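Local coordinates for zinc-binding protein TroA (PDB 1K0F) that binds zinc in the periplasm with high affinity and specificity and delivers it to the membrane permease of the TroABC import system, at residues K17-G22 with K115-S120; E201-I206 with R229-A234. One frame throughout, in Å; residues are numbered along the deposited sequence.

The two contacts sit in opposite halves of the bilobed fold of the cluster 9 solute-binding proteins, on opposite sides of the chain's centre. Their centres are 43 Å apart and their nearest atoms about 31 Å. Contact 1 joins helices 10-20 and 107-124 in the first lobe, close to the long helix 129-156; contact 2 joins helices 196-208 and 225-233 in the second lobe, farther from the centre of the chain (26 Å against 18 Å, centre to centre). Both are apolar, contact 1 with a tyrosine ring edge among its surfaces and contact 2 built from alanine, valine and isoleucine alone. Both lie away from the zinc ligands H37, H102, H168 and D248, which stand without metal in this closed structure.

Contact 1 of 2, residues K17-G22 with K115-S120; sequences KNIAQG and KAVYES
I19 reaches across from helix 10-20 to V117 and Y118 of helix 107-124, joining two helices of the parallel alpha/beta first lobe of TroA. Along 17-22, N18 lies on the flank facing helix 129-156, where its side chain touches Y139. I19, one residue on, carries the whole contact on this side, 71 Å² of its surface being buried against the other helix. Its CG1 lies beside the backbone N and anti to the carbonyl carbon (chi1 -58°), and the extended chi2 of 157° then pushes CD1 outward as the leading atom. CD1 settles against the base of Y118, 3.8 Å from that residue's CA and equally 3.8 Å from its CB, and also reaches V117 CG1 at 4.1 Å. The CG2 branch works separately, coming up to the edge of the Y118 ring, near its plane, rather than over a face. The side chains of I19 and Y118 run nearly perpendicular to each other. Y118 is steadied from outside the pair: its hydroxyl is hydrogen-bonded to T133 OG1 and its ring stacks with Y136, both on helix 129-156. The same helix sends R135 NH1 to the carbonyl oxygen of I19 and packs F132 on A20, so three helices meet here. Q21 then leaves helical geometry with a positive phi of 57°, ending the helix just past the contact. At the ring, the nearest pair is I19 CG2 and Y118 CD1, 4.1 Å apart.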
ATOM      1  N   LYS A  17       1.301 -14.808  -5.389  1.00 19.68           N
ATOM      2  CA  LYS A  17       0.588 -15.346  -6.542  1.00 18.11           C
ATOM      3  C   LYS A  17       1.463 -15.457  -7.788  1.00 17.45           C
ATOM      4  O   LYS A  17       1.551 -16.511  -8.422  1.00 13.93           O
ATOM      5  CB  LYS A  17      -0.617 -14.457  -6.860  1.00 16.82           C
ATOM      6  CG  LYS A  17      -1.703 -14.508  -5.806  1.00 17.71           C
ATOM      7  CD  LYS A  17      -3.061 -14.229  -6.394  1.00 17.48           C
ATOM      8  CE  LYS A  17      -3.571 -12.871  -5.949  1.00 17.96           C
ATOM      9  NZ  LYS A  17      -4.819 -12.994  -5.152  1.00 20.58           N
ATOM     10  N   ASN A  18       2.110 -14.351  -8.128  1.00 18.93           N
ATOM     11  CA  ASN A  18       2.960 -14.289  -9.303  1.00 20.64           C
ATOM     12  C   ASN A  18       4.149 -15.227  -9.211  1.00 21.86           C
ATOM     13  O   ASN A  18       4.510 -15.860 -10.201  1.00 21.81           O
ATOM     14  CB  ASN A  18       3.438 -12.860  -9.510  1.00 20.22           C
ATOM     15  CG  ASN A  18       2.326 -11.934  -9.944  1.00 20.31           C
ATOM     16  OD1 ASN A  18       1.864 -11.998 -11.077  1.00 24.23           O
ATOM     17  ND2 ASN A  18       1.882 -11.076  -9.040  1.00 20.74           N
ATOM     18  N   ILE A  19       4.748 -15.305  -8.023  1.00 23.86           N
ATOM     19  CA  ILE A  19       5.918 -16.153  -7.770  1.00 26.82           C
ATOM     20  C   ILE A  19       5.586 -17.621  -7.504  1.00 28.67           C
ATOM     21  O   ILE A  19       6.002 -18.496  -8.252  1.00 31.27           O
ATOM     22  CB  ILE A  19       6.756 -15.641  -6.566  1.00 24.75           C
ATOM     23  CG1 ILE A  19       7.203 -14.199  -6.820  1.00 24.45           C
ATOM     24  CG2 ILE A  19       7.968 -16.536  -6.369  1.00 22.65           C
ATOM     25  CD1 ILE A  19       7.516 -13.429  -5.580  1.00 24.73           C
ATOM     26  N   ALA A  20       4.856 -17.887  -6.425  1.00 29.96           N
ATOM     27  CA  ALA A  20       4.484 -19.262  -6.081  1.00 30.46           C
ATOM     28  C   ALA A  20       3.430 -19.835  -7.019  1.00 30.08           C
ATOM     29  O   ALA A  20       3.431 -21.038  -7.300  1.00 32.34           O
ATOM     30  CB  ALA A  20       3.978 -19.328  -4.641  1.00 30.60           C
ATOM     31  N   GLN A  21       2.541 -18.972  -7.503  1.00 27.75           N
ATOM     32  CA  GLN A  21       1.483 -19.405  -8.391  1.00 27.24           C
ATOM     33  C   GLN A  21       0.685 -20.489  -7.687  1.00 27.66           C
ATOM     34  O   GLN A  21       0.262 -20.307  -6.542  1.00 29.71           O
ATOM     35  CB  GLN A  21       2.074 -19.951  -9.682  1.00 27.88           C
ATOM     36  CG  GLN A  21       3.198 -19.111 -10.198  1.00 30.03           C
ATOM     37  CD  GLN A  21       2.835 -18.428 -11.480  1.00 31.26           C
ATOM     38  OE1 GLN A  21       2.906 -17.203 -11.594  1.00 32.91           O
ATOM     39  NE2 GLN A  21       2.437 -19.218 -12.466  1.00 35.02           N
ATOM     40  N   GLY A  22       0.499 -21.615  -8.362  1.00 26.90           N
ATOM     41  CA  GLY A  22      -0.275 -22.696  -7.786  1.00 24.70           C
ATOM     42  C   GLY A  22       0.561 -23.683  -7.020  1.00 22.37           C
ATOM     43  O   GLY A  22       0.111 -24.789  -6.731  1.00 23.40           O
ATOM     44  N   LYS A 115      11.330  -9.180  -3.149  1.00 27.28           N
ATOM     45  CA  LYS A 115      12.511 -10.044  -3.076  1.00 26.93           C
ATOM     46  C   LYS A 115      12.354 -10.942  -1.857  1.00 24.15           C
ATOM     47  O   LYS A 115      12.612 -12.145  -1.910  1.00 22.79           O
ATOM     48  CB  LYS A 115      13.794  -9.205  -2.946  1.00 28.47           C
ATOM     49  CG  LYS A 115      15.089  -9.982  -3.202  1.00 31.65           C
ATOM     50  CD  LYS A 115      16.165  -9.674  -2.168  1.00 34.19           C
ATOM     51  CE  LYS A 115      17.521  -9.496  -2.820  1.00 33.91           C
ATOM     52  NZ  LYS A 115      18.080  -8.152  -2.490  1.00 40.26           N
ATOM     53  N   ALA A 116      11.917 -10.322  -0.763  1.00 22.75           N
ATOM     54  CA  ALA A 116      11.682 -11.003   0.503  1.00 20.22           C
ATOM     55  C   ALA A 116      10.635 -12.100   0.308  1.00 17.33           C
ATOM     56  O   ALA A 116      10.820 -13.233   0.744  1.00 14.92           O
ATOM     57  CB  ALA A 116      11.205  -9.995   1.548  1.00 19.38           C
ATOM     58  N   VAL A 117       9.534 -11.753  -0.342  1.00 16.30           N
ATOM     59  CA  VAL A 117       8.472 -12.718  -0.603  1.00 18.67           C
ATOM     60  C   VAL A 117       9.027 -13.911  -1.385  1.00 20.12           C
ATOM     61  O   VAL A 117       8.857 -15.066  -0.994  1.00 19.45           O
ATOM     62  CB  VAL A 117       7.355 -12.082  -1.425  1.00 16.44           C
ATOM     63  CG1 VAL A 117       6.301 -13.113  -1.729  1.00 17.51           C
ATOM     64  CG2 VAL A 117       6.755 -10.914  -0.670  1.00 16.02           C
ATOM     65  N   TYR A 118       9.693 -13.600  -2.492  1.00 21.44           N
ATOM     66  CA  TYR A 118      10.286 -14.612  -3.346  1.00 21.99           C
ATOM     67  C   TYR A 118      11.207 -15.523  -2.563  1.00 22.85           C
ATOM     68  O   TYR A 118      11.074 -16.742  -2.614  1.00 24.08           O
ATOM     69  CB  TYR A 118      11.072 -13.942  -4.468  1.00 22.73           C
ATOM     70  CG  TYR A 118      12.237 -14.760  -4.998  1.00 22.68           C
ATOM     71  CD1 TYR A 118      12.013 -15.886  -5.770  1.00 23.60           C
ATOM     72  CD2 TYR A 118      13.544 -14.374  -4.756  1.00 22.39           C
ATOM     73  CE1 TYR A 118      13.069 -16.617  -6.301  1.00 23.35           C
ATOM     74  CE2 TYR A 118      14.620 -15.089  -5.281  1.00 23.77           C
ATOM     75  CZ  TYR A 118      14.374 -16.209  -6.057  1.00 24.25           C
ATOM     76  OH  TYR A 118      15.418 -16.903  -6.595  1.00 23.77           O
ATOM     77  N   GLU A 119      12.148 -14.928  -1.842  1.00 24.23           N
ATOM     78  CA  GLU A 119      13.113 -15.695  -1.059  1.00 25.28           C
ATOM     79  C   GLU A 119      12.481 -16.475   0.096  1.00 25.37           C
ATOM     80  O   GLU A 119      13.046 -17.461   0.566  1.00 26.17           O
ATOM     81  CB  GLU A 119      14.208 -14.771  -0.516  1.00 26.43           C
ATOM     82  CG  GLU A 119      15.312 -14.481  -1.521  1.00 28.39           C
ATOM     83  CD  GLU A 119      16.329 -13.495  -1.000  1.00 28.09           C
ATOM     84  OE1 GLU A 119      17.318 -13.234  -1.715  1.00 28.07           O
ATOM     85  OE2 GLU A 119      16.136 -12.983   0.122  1.00 28.79           O
ATOM     86  N   SER A 120      11.323 -16.024   0.567  1.00 24.97           N
ATOM     87  CA  SER A 120      10.630 -16.707   1.653  1.00 23.81           C
ATOM     88  C   SER A 120      10.001 -17.965   1.061  1.00 24.59           C
ATOM     89  O   SER A 120      10.068 -19.059   1.634  1.00 22.16           O
ATOM     90  CB  SER A 120       9.530 -15.812   2.224  1.00 22.52           C
ATOM     91  OG  SER A 120       9.997 -15.084   3.339  1.00 22.19           O
TER

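Contact 2 of 2, residues E201-I206 with R229-A234; sequences ELAAFI and RDAVQA
D230 OD1, on the helix that lays A231 and V232 against A203 and I206, is gripped twice by R229. The shorter bond comes from R229 NH2 at 2.6 Å, a salt bridge that meets the carboxylate on its syn side, 24° out of the carboxylate plane; R229 NE adds a weak second bond to the same oxygen. R229 O is also held twice by one residue, through the helical bond from Q233 N and a weak bond from Q233 NE2, which also lies at the edge of the R229 guanidinium and in its plane. These polar groups stay within 229-234, while the contact itself is apolar. Its closest approach is methyl to methyl: A203 CB and A231 CB are 3.5 Å apart, and with side chains this small the backbones come together, A203 CA and V232 CA standing only 4.6 Å apart. V232 sets its two methyls between A203 and I206, which lie one turn apart on the other helix. CG1 is anti to the backbone N (chi1 -176°) and meets I206 CG2 at 4.0 Å. CG2, beside the backbone N, lies 3.8 Å from A203 O and also comes up to I206 CD1, 4.1 Å away. The I206 and V232 side chains meet almost square to one another, fitting branch to branch, and the two helix axes pass 8.1 Å apart at a crossing angle of -59°. The helices flank strand 213-217 in the chain, as successive helices of the second lobe. L228, one residue before this segment, continues the interface onto L202, A203 and I206, while L202, F205 and I206 also pack on V165 of strand 163-166, and L202 and F205 extend to strand 181-184.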
ATOM      1  N   GLU A 201      -7.332  23.564   8.029  1.00 43.24           N
ATOM      2  CA  GLU A 201      -6.127  23.970   7.325  1.00 43.64           C
ATOM      3  C   GLU A 201      -6.064  23.325   5.950  1.00 41.96           C
ATOM      4  O   GLU A 201      -5.925  24.009   4.942  1.00 41.73           O
ATOM      5  CB  GLU A 201      -4.892  23.593   8.149  1.00 46.69           C
ATOM      6  CG  GLU A 201      -4.997  24.010   9.612  1.00 52.41           C
ATOM      7  CD  GLU A 201      -3.656  24.081  10.322  1.00 55.45           C
ATOM      8  OE1 GLU A 201      -3.161  25.209  10.542  1.00 55.94           O
ATOM      9  OE2 GLU A 201      -3.101  23.010  10.665  1.00 59.77           O
ATOM     10  N   LEU A 202      -6.174  22.004   5.914  1.00 39.25           N
ATOM     11  CA  LEU A 202      -6.123  21.284   4.656  1.00 38.24           C
ATOM     12  C   LEU A 202      -7.178  21.799   3.688  1.00 38.53           C
ATOM     13  O   LEU A 202      -6.931  21.917   2.488  1.00 38.93           O
ATOM     14  CB  LEU A 202      -6.332  19.795   4.896  1.00 37.04           C
ATOM     15  CG  LEU A 202      -5.996  18.930   3.683  1.00 36.00           C
ATOM     16  CD1 LEU A 202      -4.643  19.344   3.125  1.00 36.16           C
ATOM     17  CD2 LEU A 202      -5.993  17.470   4.086  1.00 35.42           C
ATOM     18  N   ALA A 203      -8.358  22.106   4.212  1.00 38.23           N
ATOM     19  CA  ALA A 203      -9.440  22.610   3.382  1.00 37.45           C
ATOM     20  C   ALA A 203      -8.985  23.886   2.681  1.00 37.11           C
ATOM     21  O   ALA A 203      -9.019  23.979   1.456  1.00 36.73           O
ATOM     22  CB  ALA A 203     -10.665  22.883   4.235  1.00 37.60           C
ATOM     23  N   ALA A 204      -8.557  24.871   3.462  1.00 36.68           N
ATOM     24  CA  ALA A 204      -8.092  26.124   2.885  1.00 36.40           C
ATOM     25  C   ALA A 204      -6.887  25.871   1.989  1.00 36.18           C
ATOM     26  O   ALA A 204      -6.784  26.440   0.912  1.00 36.15           O
ATOM     27  CB  ALA A 204      -7.728  27.115   3.988  1.00 37.20           C
ATOM     28  N   PHE A 205      -5.978  25.012   2.440  1.00 36.45           N
ATOM     29  CA  PHE A 205      -4.782  24.697   1.678  1.00 36.00           C
ATOM     30  C   PHE A 205      -5.156  24.321   0.257  1.00 35.91           C
ATOM     31  O   PHE A 205      -4.570  24.807  -0.704  1.00 35.24           O
ATOM     32  CB  PHE A 205      -4.041  23.536   2.313  1.00 36.02           C
ATOM     33  CG  PHE A 205      -3.112  22.854   1.377  1.00 37.87           C
ATOM     34  CD1 PHE A 205      -1.969  23.513   0.919  1.00 38.04           C
ATOM     35  CD2 PHE A 205      -3.376  21.562   0.937  1.00 40.05           C
ATOM     36  CE1 PHE A 205      -1.090  22.895   0.032  1.00 38.57           C
ATOM     37  CE2 PHE A 205      -2.509  20.920   0.047  1.00 41.41           C
ATOM     38  CZ  PHE A 205      -1.356  21.593  -0.410  1.00 39.96           C
ATOM     39  N   ILE A 206      -6.155  23.455   0.150  1.00 36.93           N
ATOM     40  CA  ILE A 206      -6.650  22.976  -1.130  1.00 37.73           C
ATOM     41  C   ILE A 206      -7.378  24.104  -1.870  1.00 39.38           C
ATOM     42  O   ILE A 206      -7.383  24.153  -3.102  1.00 39.75           O
ATOM     43  CB  ILE A 206      -7.613  21.772  -0.923  1.00 36.46           C
ATOM     44  CG1 ILE A 206      -6.864  20.613  -0.268  1.00 33.93           C
ATOM     45  CG2 ILE A 206      -8.187  21.313  -2.252  1.00 37.92           C
ATOM     46  CD1 ILE A 206      -7.770  19.673   0.490  1.00 34.00           C
ATOM     47  N   ARG A 229     -13.912  17.892   1.360  1.00 28.46           N
ATOM     48  CA  ARG A 229     -14.390  18.432   0.099  1.00 31.31           C
ATOM     49  C   ARG A 229     -15.367  19.586   0.336  1.00 32.06           C
ATOM     50  O   ARG A 229     -15.266  20.630  -0.309  1.00 33.45           O
ATOM     51  CB  ARG A 229     -15.069  17.329  -0.714  1.00 32.15           C
ATOM     52  CG  ARG A 229     -15.032  17.555  -2.205  1.00 35.64           C
ATOM     53  CD  ARG A 229     -16.303  18.208  -2.697  1.00 38.45           C
ATOM     54  NE  ARG A 229     -17.447  17.880  -1.851  1.00 44.70           N
ATOM     55  CZ  ARG A 229     -17.838  16.637  -1.576  1.00 48.24           C
ATOM     56  NH1 ARG A 229     -17.176  15.604  -2.080  1.00 50.08           N
ATOM     57  NH2 ARG A 229     -18.892  16.420  -0.803  1.00 49.01           N
ATOM     58  N   ASP A 230     -16.308  19.392   1.264  1.00 32.24           N
ATOM     59  CA  ASP A 230     -17.298  20.416   1.602  1.00 29.74           C
ATOM     60  C   ASP A 230     -16.652  21.590   2.310  1.00 27.70           C
ATOM     61  O   ASP A 230     -17.055  22.736   2.121  1.00 23.99           O
ATOM     62  CB  ASP A 230     -18.366  19.837   2.506  1.00 29.67           C
ATOM     63  CG  ASP A 230     -19.051  18.674   1.887  1.00 31.03           C
ATOM     64  OD1 ASP A 230     -18.944  18.537   0.647  1.00 29.82           O
ATOM     65  OD2 ASP A 230     -19.689  17.907   2.634  1.00 32.84           O
ATOM     66  N   ALA A 231     -15.666  21.294   3.149  1.00 28.06           N
ATOM     67  CA  ALA A 231     -14.952  22.336   3.868  1.00 28.41           C
ATOM     68  C   ALA A 231     -14.249  23.186   2.816  1.00 29.18           C
ATOM     69  O   ALA A 231     -14.190  24.410   2.924  1.00 29.24           O
ATOM     70  CB  ALA A 231     -13.946  21.720   4.815  1.00 25.00           C
ATOM     71  N   VAL A 232     -13.735  22.533   1.779  1.00 29.84           N
ATOM     72  CA  VAL A 232     -13.073  23.252   0.711  1.00 31.82           C
ATOM     73  C   VAL A 232     -14.132  24.100   0.033  1.00 33.64           C
ATOM     74  O   VAL A 232     -13.922  25.277  -0.232  1.00 33.29           O
ATOM     75  CB  VAL A 232     -12.472  22.294  -0.318  1.00 32.55           C
ATOM     76  CG1 VAL A 232     -11.707  23.082  -1.368  1.00 33.64           C
ATOM     77  CG2 VAL A 232     -11.548  21.314   0.369  1.00 31.80           C
ATOM     78  N   GLN A 233     -15.278  23.482  -0.242  1.00 36.77           N
ATOM     79  CA  GLN A 233     -16.394  24.169  -0.882  1.00 40.13           C
ATOM     80  C   GLN A 233     -16.768  25.427  -0.106  1.00 40.92           C
ATOM     81  O   GLN A 233     -16.977  26.497  -0.685  1.00 39.78           O
ATOM     82  CB  GLN A 233     -17.609  23.245  -0.950  1.00 43.51           C
ATOM     83  CG  GLN A 233     -18.222  23.111  -2.334  1.00 48.39           C
ATOM     84  CD  GLN A 233     -17.940  21.761  -2.953  1.00 51.33           C
ATOM     85  OE1 GLN A 233     -18.792  21.189  -3.637  1.00 53.37           O
ATOM     86  NE2 GLN A 233     -16.739  21.234  -2.710  1.00 52.01           N
ATOM     87  N   ALA A 234     -16.859  25.282   1.213  1.00 41.53           N
ATOM     88  CA  ALA A 234     -17.201  26.383   2.093  1.00 41.54           C
ATOM     89  C   ALA A 234     -16.047  27.381   2.121  1.00 42.70           C
ATOM     90  O   ALA A 234     -16.088  28.373   2.846  1.00 44.46           O
ATOM     91  CB  ALA A 234     -17.475  25.856   3.487  1.00 41.64           C
TER